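Local structure of YcaO (Methanopyrus kandleri, 6CIB) at residues 32-37 / 77-82; 47-52 / 58-63. The protein binds ADP and magnesium as a YcaO-family enzyme and probably takes part in ATP-dependent thioamidation of peptide backbones. All coordinates share one frame; numbering follows the deposited sequence.

Contacts 1 and 2 lie side by side, their centres about 7 Å apart, and share the three-stranded antiparallel sheet of strands 34-42, 45-54 and 57-64. Along the chain the order is 32-37, 47-52, 58-63, 77-82, so the hairpin of contact 2 is made in the stretch of chain that contact 1 brackets. Helix 68-85, which follows strand 57-64, then packs against one face of the sheet. Backbone bonding between Val35 and Arg51, the bond from Arg52 to Val32 O, and packing of Cys79 on Arg50 and of Arg82 on His61 join the two contacts. Together they set the helix that presents Glu81 to magnesium and ADP against a sheet on its other side.

Contact 1: 32-37 / 77-82; sequences VGVVEK and MECVER. With MG (magnesium ion), chain H; ADP (adenosine-5'-diphosphate), chain G.
A water on the magnesium ion lies 2.3 Å from the metal, and Glu78 OE1 and ADP O3B, each 2.9 Å from that water O, are among the acceptors that compete for its protons. Glu78 thus approaches the diphosphate and the metal through water. Glu81 meets the ion directly, OE2 standing 2.6 Å from magnesium, and Leu148 O is a further ligand. Glu81 CG sits between backbone N and carbonyl carbon (chi1 76°), which carries the extended chain to the metal and brings OE1 to the ribose O3'. Met77, present as selenomethionine, lies along the nucleoside, its CB 3.2 Å from ADP O4'. This is one side of helix 68-85, part of the nucleotide and magnesium site of the YcaO fold. Cys79 points instead to residues 32-34, and Val80 meets them with its flank, where helix 28-31 ends in a Schellman motif at Gly33 (phi 93°) and strand 34-42 begins. Across this join the contact is apolar. Val32 puts one methyl on each of two successive helix residues: CG1 presses on Cys79 CB at 3.5 Å, tighter than usual, and CG2 lies over Val80 CA at 3.9 Å, the two valine side chains crossing at about a right angle. The chi1 of Val32 is 120°, an eclipsed rotation that is probably strained. One methyl of Val34, CG2, meets Cys79 SG at 3.7 Å. Arg50 and His61 of the sheet also pack on Cys79, while Leu28 and Val344 border Val80.

Contact 2: 47-52 / 58-63; sequences VEIRRR and EFYHAG
Residues 47-52 and 58-63 pair as the two arms of an antiparallel beta hairpin, the middle strand (45-54) and an outer strand (57-64) of a three-stranded antiparallel sheet, with Glu48, Arg50 and Arg52 facing Gly63, His61 and Phe59 in hydrogen-bonded pairs. Six backbone bonds join them, such as Arg50 N to His61 O at 2.7 Å. Toward the hairpin turn, Arg51 NH1 and Glu58 OE1 form a salt bridge of 2.6 Å, the acceptor near the guanidinium plane but the donor well above the carboxylate plane; the two planes stand 71° apart. Arg51 leaves with CG trans to its backbone N (chi1 -173°), carrying CD past Tyr60, whose OH lies 3.8 Å from Arg51 CD. With an alanine here, Glu58 would probably lose its partner across the hairpin, keeping Arg53, Glu36 its bond to NE, and Tyr60 its contact with CD. Farther along, Ile49 CG2 touches Tyr60 CD1 at 3.9 Å. On the other face the Arg52 side chain crosses that of His61 at a slant, CD 3.5 Å from His61 NE2, while its guanidinium bonds to Glu86 and Val32 O. Beside it, Arg50 NH1 and NH2 converge end-on on Glu48 OE1, both at 2.9 Å; Arg50 NE bridges to Glu29, and Glu48 OE2 bonds to Ser39 and Arg68. Helix 68-85 covers this charged face, helix 241-260 packs on Val47, Ile49 and Ala62, and strand 34-42 flanks 45-54 along its other edge.

Contact 1: 32-37 / 77-82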
loop_
_atom_site.group_PDB
_atom_site.type_symbol
_atom_site.label_atom_id
_atom_site.label_comp_id
_atom_site.label_asym_id
_atom_site.label_seq_id
_atom_site.Cartn_x
_atom_site.Cartn_y
_atom_site.Cartn_z
ATOM N N VAL A 32 -0.416 -10.810 18.736
ATOM C CA VAL A 32 -0.726 -10.971 17.324
ATOM C C VAL A 32 0.043 -12.157 16.702
ATOM O O VAL A 32 -0.072 -12.445 15.504
ATOM C CB VAL A 32 -0.506 -9.594 16.650
ATOM C CG1 VAL A 32 0.532 -9.587 15.540
ATOM C CG2 VAL A 32 -1.835 -8.948 16.300
ATOM N N GLY A 33 0.819 -12.848 17.536
ATOM C CA GLY A 33 1.446 -14.118 17.145
ATOM C C GLY A 33 2.849 -14.059 16.565
ATOM O O GLY A 33 3.287 -15.026 15.945
ATOM N N VAL A 34 3.547 -12.935 16.760
ATOM C CA VAL A 34 4.953 -12.803 16.358
ATOM C C VAL A 34 5.773 -13.778 17.202
ATOM O O VAL A 34 5.689 -13.772 18.427
ATOM C CB VAL A 34 5.488 -11.354 16.537
ATOM C CG1 VAL A 34 7.007 -11.285 16.354
ATOM C CG2 VAL A 34 4.785 -10.399 15.576
ATOM N N VAL A 35 6.545 -14.618 16.530
ATOM C CA VAL A 35 7.348 -15.630 17.213
ATOM C C VAL A 35 8.847 -15.443 16.955
ATOM O O VAL A 35 9.667 -15.987 17.694
ATOM C CB VAL A 35 6.886 -17.076 16.885
ATOM C CG1 VAL A 35 5.575 -17.393 17.605
ATOM C CG2 VAL A 35 6.768 -17.304 15.381
ATOM N N GLU A 36 9.189 -14.658 15.927
ATOM C CA GLU A 36 10.583 -14.341 15.611
ATOM C C GLU A 36 10.743 -12.980 14.921
ATOM O O GLU A 36 9.871 -12.549 14.157
ATOM C CB GLU A 36 11.195 -15.443 14.742
ATOM C CG GLU A 36 12.694 -15.640 14.941
ATOM C CD GLU A 36 13.271 -16.796 14.127
ATOM O OE1 GLU A 36 12.516 -17.480 13.391
ATOM O OE2 GLU A 36 14.501 -17.010 14.208
ATOM N N LYS A 37 11.876 -12.335 15.190
ATOM C CA LYS A 37 12.208 -11.013 14.661
ATOM C C LYS A 37 13.597 -11.034 14.049
ATOM O O LYS A 37 14.510 -11.667 14.590
ATOM C CB LYS A 37 12.175 -9.959 15.770
ATOM C CG LYS A 37 10.839 -9.825 16.484
ATOM C CD LYS A 37 10.858 -8.673 17.468
ATOM C CE LYS A 37 9.533 -8.594 18.196
ATOM N NZ LYS A 37 9.450 -7.386 19.066
HETATM N N MSE A 77 3.044 -3.018 13.173
HETATM C CA MSE A 77 1.704 -2.640 12.729
HETATM C C MSE A 77 1.262 -3.423 11.510
HETATM O O MSE A 77 0.070 -3.668 11.336
HETATM C CB MSE A 77 1.634 -1.123 12.556
HETATM C CG MSE A 77 1.899 -0.357 13.855
HETATM SE SE MSE A 77 0.432 -0.662 15.143
HETATM C CE MSE A 77 -0.700 0.782 14.416
ATOM N N GLU A 78 2.223 -3.847 10.685
ATOM C CA GLU A 78 1.987 -4.786 9.588
ATOM C C GLU A 78 1.418 -6.103 10.128
ATOM O O GLU A 78 0.415 -6.608 9.609
ATOM C CB GLU A 78 3.290 -5.025 8.813
ATOM C CG GLU A 78 3.214 -6.036 7.671
ATOM C CD GLU A 78 2.687 -5.457 6.374
ATOM O OE1 GLU A 78 3.068 -4.321 6.010
ATOM O OE2 GLU A 78 1.903 -6.154 5.699
ATOM N N CYS A 79 2.055 -6.651 11.167
ATOM C CA CYS A 79 1.540 -7.838 11.855
ATOM C C CYS A 79 0.131 -7.629 12.411
ATOM O O CYS A 79 -0.710 -8.517 12.291
ATOM C CB CYS A 79 2.501 -8.289 12.959
ATOM S SG CYS A 79 4.074 -8.845 12.298
ATOM N N VAL A 80 -0.122 -6.446 12.977
ATOM C CA VAL A 80 -1.414 -6.116 13.594
ATOM C C VAL A 80 -2.540 -6.065 12.547
ATOM O O VAL A 80 -3.585 -6.693 12.743
ATOM C CB VAL A 80 -1.356 -4.810 14.438
ATOM C CG1 VAL A 80 -2.754 -4.331 14.819
ATOM C CG2 VAL A 80 -0.550 -5.022 15.715
ATOM N N GLU A 81 -2.312 -5.347 11.439
ATOM C CA GLU A 81 -3.306 -5.256 10.373
ATOM C C GLU A 81 -3.670 -6.632 9.803
ATOM O O GLU A 81 -4.839 -6.880 9.512
ATOM C CB GLU A 81 -2.895 -4.259 9.265
ATOM C CG GLU A 81 -1.819 -4.741 8.308
ATOM C CD GLU A 81 -1.634 -3.845 7.100
ATOM O OE1 GLU A 81 -1.410 -2.636 7.275
ATOM O OE2 GLU A 81 -1.685 -4.357 5.959
ATOM N N ARG A 82 -2.678 -7.517 9.662
ATOM C CA ARG A 82 -2.917 -8.868 9.145
ATOM C C ARG A 82 -3.763 -9.719 10.097
ATOM O O ARG A 82 -4.635 -10.461 9.644
ATOM C CB ARG A 82 -1.606 -9.575 8.763
ATOM C CG ARG A 82 -0.894 -8.980 7.551
ATOM C CD ARG A 82 -1.688 -9.126 6.254
ATOM N NE ARG A 82 -1.671 -10.510 5.759
ATOM C CZ ARG A 82 -0.756 -11.005 4.927
ATOM N NH1 ARG A 82 0.225 -10.234 4.473
ATOM N NH2 ARG A 82 -0.825 -12.272 4.545
HETATM MG MG MG H . -1.183 -2.242 4.549
HETATM P PB ADP G . 2.863 0.303 3.869
HETATM O O1B ADP G . 1.527 0.706 4.457
HETATM O O2B ADP G . 3.130 0.855 2.482
HETATM O O3B ADP G . 3.217 -1.157 4.022
HETATM P PA ADP G . 4.626 0.837 6.112
HETATM O O1A ADP G . 5.183 2.168 6.539
HETATM O O2A ADP G . 5.615 -0.281 5.915
HETATM O O3A ADP G . 3.908 1.177 4.729
HETATM O "O5'" ADP G . 3.490 0.414 7.166
HETATM C "C5'" ADP G . 3.043 -0.922 7.457
HETATM C "C4'" ADP G . 1.805 -0.853 8.370
HETATM O "O4'" ADP G . 2.132 -0.168 9.589
HETATM C "C3'" ADP G . 0.645 -0.052 7.771
HETATM O "O3'" ADP G . -0.609 -0.558 8.271
HETATM C "C2'" ADP G . 0.866 1.350 8.308
HETATM O "O2'" ADP G . -0.325 2.132 8.310
HETATM C "C1'" ADP G . 1.399 1.065 9.709
HETATM N N9 ADP G . 2.314 2.111 10.216
HETATM C C8 ADP G . 3.503 2.439 9.676
HETATM N N7 ADP G . 4.091 3.437 10.374
HETATM C C5 ADP G . 3.287 3.746 11.396
HETATM C C6 ADP G . 3.329 4.713 12.517
HETATM N N6 ADP G . 4.388 5.544 12.666
HETATM N N1 ADP G . 2.275 4.730 13.370
HETATM C C2 ADP G . 1.212 3.901 13.227
HETATM N N3 ADP G . 1.115 2.992 12.230
HETATM C C4 ADP G . 2.109 2.870 11.298
HETATM O O HOH W 1 0.969 -2.917 4.516
HETATM O O HOH W 2 -0.932 -0.056 4.229
HETATM O O HOH W 3 -1.793 -3.292 2.697
#

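Contact 2: 47-52 / 58-63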
loop_
_atom_site.group_PDB
_atom_site.type_symbol
_atom_site.label_atom_id
_atom_site.label_comp_id
_atom_site.label_asym_id
_atom_site.label_seq_id
_atom_site.Cartn_x
_atom_site.Cartn_y
_atom_site.Cartn_z
ATOM N N VAL A 47 15.518 -2.465 7.707
ATOM C CA VAL A 47 14.390 -3.327 7.342
ATOM C C VAL A 47 14.176 -4.331 8.484
ATOM O O VAL A 47 15.137 -4.830 9.069
ATOM C CB VAL A 47 14.613 -4.062 5.984
ATOM C CG1 VAL A 47 13.431 -4.983 5.651
ATOM C CG2 VAL A 47 14.823 -3.063 4.850
ATOM N N GLU A 48 12.911 -4.612 8.788
ATOM C CA GLU A 48 12.540 -5.504 9.881
ATOM C C GLU A 48 11.700 -6.662 9.362
ATOM O O GLU A 48 10.790 -6.464 8.548
ATOM C CB GLU A 48 11.767 -4.727 10.944
ATOM C CG GLU A 48 12.624 -3.761 11.751
ATOM C CD GLU A 48 13.549 -4.471 12.732
ATOM O OE1 GLU A 48 13.106 -5.422 13.403
ATOM O OE2 GLU A 48 14.718 -4.067 12.838
ATOM N N ILE A 49 12.012 -7.874 9.808
ATOM C CA ILE A 49 11.251 -9.053 9.356
ATOM C C ILE A 49 10.616 -9.720 10.562
ATOM O O ILE A 49 11.257 -9.862 11.610
ATOM C CB ILE A 49 12.107 -10.047 8.524
ATOM C CG1 ILE A 49 12.571 -9.401 7.215
ATOM C CG2 ILE A 49 11.331 -11.319 8.167
ATOM C CD1 ILE A 49 14.001 -8.925 7.269
ATOM N N ARG A 50 9.351 -10.109 10.403
ATOM C CA ARG A 50 8.608 -10.811 11.438
ATOM C C ARG A 50 8.109 -12.164 10.935
ATOM O O ARG A 50 7.578 -12.264 9.823
ATOM C CB ARG A 50 7.439 -9.948 11.930
ATOM C CG ARG A 50 7.846 -8.579 12.498
ATOM C CD ARG A 50 8.544 -8.711 13.855
ATOM N NE ARG A 50 9.028 -7.429 14.381
ATOM C CZ ARG A 50 10.214 -6.883 14.104
ATOM N NH1 ARG A 50 11.071 -7.503 13.297
ATOM N NH2 ARG A 50 10.545 -5.701 14.634
ATOM N N ARG A 51 8.312 -13.195 11.751
ATOM C CA ARG A 51 7.661 -14.483 11.560
ATOM C C ARG A 51 6.455 -14.516 12.500
ATOM O O ARG A 51 6.596 -14.343 13.717
ATOM C CB ARG A 51 8.636 -15.635 11.836
ATOM C CG ARG A 51 8.093 -17.023 11.502
ATOM C CD ARG A 51 9.193 -18.082 11.466
ATOM N NE ARG A 51 9.825 -18.307 12.767
ATOM C CZ ARG A 51 9.413 -19.186 13.681
ATOM N NH1 ARG A 51 8.356 -19.957 13.462
ATOM N NH2 ARG A 51 10.065 -19.302 14.834
ATOM N N ARG A 52 5.279 -14.711 11.910
ATOM C CA ARG A 52 3.991 -14.654 12.612
ATOM C C ARG A 52 3.217 -15.978 12.470
ATOM O O ARG A 52 3.162 -16.543 11.379
ATOM C CB ARG A 52 3.151 -13.502 12.041
ATOM C CG ARG A 52 1.953 -13.117 12.888
ATOM C CD ARG A 52 0.999 -12.165 12.181
ATOM N NE ARG A 52 -0.360 -12.418 12.662
ATOM C CZ ARG A 52 -1.364 -12.866 11.920
ATOM N NH1 ARG A 52 -1.213 -13.083 10.622
ATOM N NH2 ARG A 52 -2.538 -13.080 12.483
ATOM N N GLU A 58 1.913 -20.106 9.103
ATOM C CA GLU A 58 3.074 -19.294 9.434
ATOM C C GLU A 58 3.352 -18.332 8.292
ATOM O O GLU A 58 3.371 -18.739 7.133
ATOM C CB GLU A 58 4.289 -20.181 9.693
ATOM C CG GLU A 58 5.456 -19.455 10.332
ATOM C CD GLU A 58 6.676 -20.336 10.456
ATOM O OE1 GLU A 58 6.897 -20.866 11.565
ATOM O OE2 GLU A 58 7.397 -20.508 9.447
ATOM N N PHE A 59 3.562 -17.061 8.637
ATOM C CA PHE A 59 3.781 -16.003 7.654
ATOM C C PHE A 59 4.996 -15.146 7.986
ATOM O O PHE A 59 5.339 -14.965 9.162
ATOM C CB PHE A 59 2.538 -15.104 7.537
ATOM C CG PHE A 59 1.259 -15.853 7.266
ATOM C CD1 PHE A 59 0.948 -16.299 5.975
ATOM C CD2 PHE A 59 0.355 -16.115 8.305
ATOM C CE1 PHE A 59 -0.235 -16.990 5.729
ATOM C CE2 PHE A 59 -0.831 -16.806 8.061
ATOM C CZ PHE A 59 -1.125 -17.243 6.772
ATOM N N TYR A 60 5.643 -14.644 6.937
ATOM C CA TYR A 60 6.655 -13.597 7.056
ATOM C C TYR A 60 6.059 -12.243 6.700
ATOM O O TYR A 60 5.393 -12.102 5.674
ATOM C CB TYR A 60 7.876 -13.893 6.177
ATOM C CG TYR A 60 8.733 -15.023 6.693
ATOM C CD1 TYR A 60 9.690 -14.804 7.692
ATOM C CD2 TYR A 60 8.583 -16.325 6.191
ATOM C CE1 TYR A 60 10.470 -15.846 8.179
ATOM C CE2 TYR A 60 9.369 -17.374 6.663
ATOM C CZ TYR A 60 10.307 -17.132 7.654
ATOM O OH TYR A 60 11.084 -18.168 8.121
ATOM N N HIS A 61 6.273 -11.262 7.573
ATOM C CA HIS A 61 5.874 -9.875 7.317
ATOM C C HIS A 61 7.096 -8.987 7.474
ATOM O O HIS A 61 8.014 -9.304 8.240
ATOM C CB HIS A 61 4.760 -9.419 8.265
ATOM C CG HIS A 61 3.586 -10.350 8.319
ATOM N ND1 HIS A 61 2.725 -10.533 7.256
ATOM C CD2 HIS A 61 3.131 -11.153 9.312
ATOM C CE1 HIS A 61 1.794 -11.408 7.592
ATOM N NE2 HIS A 61 2.014 -11.796 8.836
ATOM N N ALA A 62 7.107 -7.879 6.740
ATOM C CA ALA A 62 8.222 -6.951 6.779
ATOM C C ALA A 62 7.774 -5.534 7.095
ATOM O O ALA A 62 6.637 -5.139 6.800
ATOM C CB ALA A 62 9.010 -6.998 5.476
ATOM N N GLY A 63 8.680 -4.796 7.728
ATOM C CA GLY A 63 8.550 -3.363 7.933
ATOM C C GLY A 63 9.847 -2.696 7.545
ATOM O O GLY A 63 10.873 -3.361 7.354
#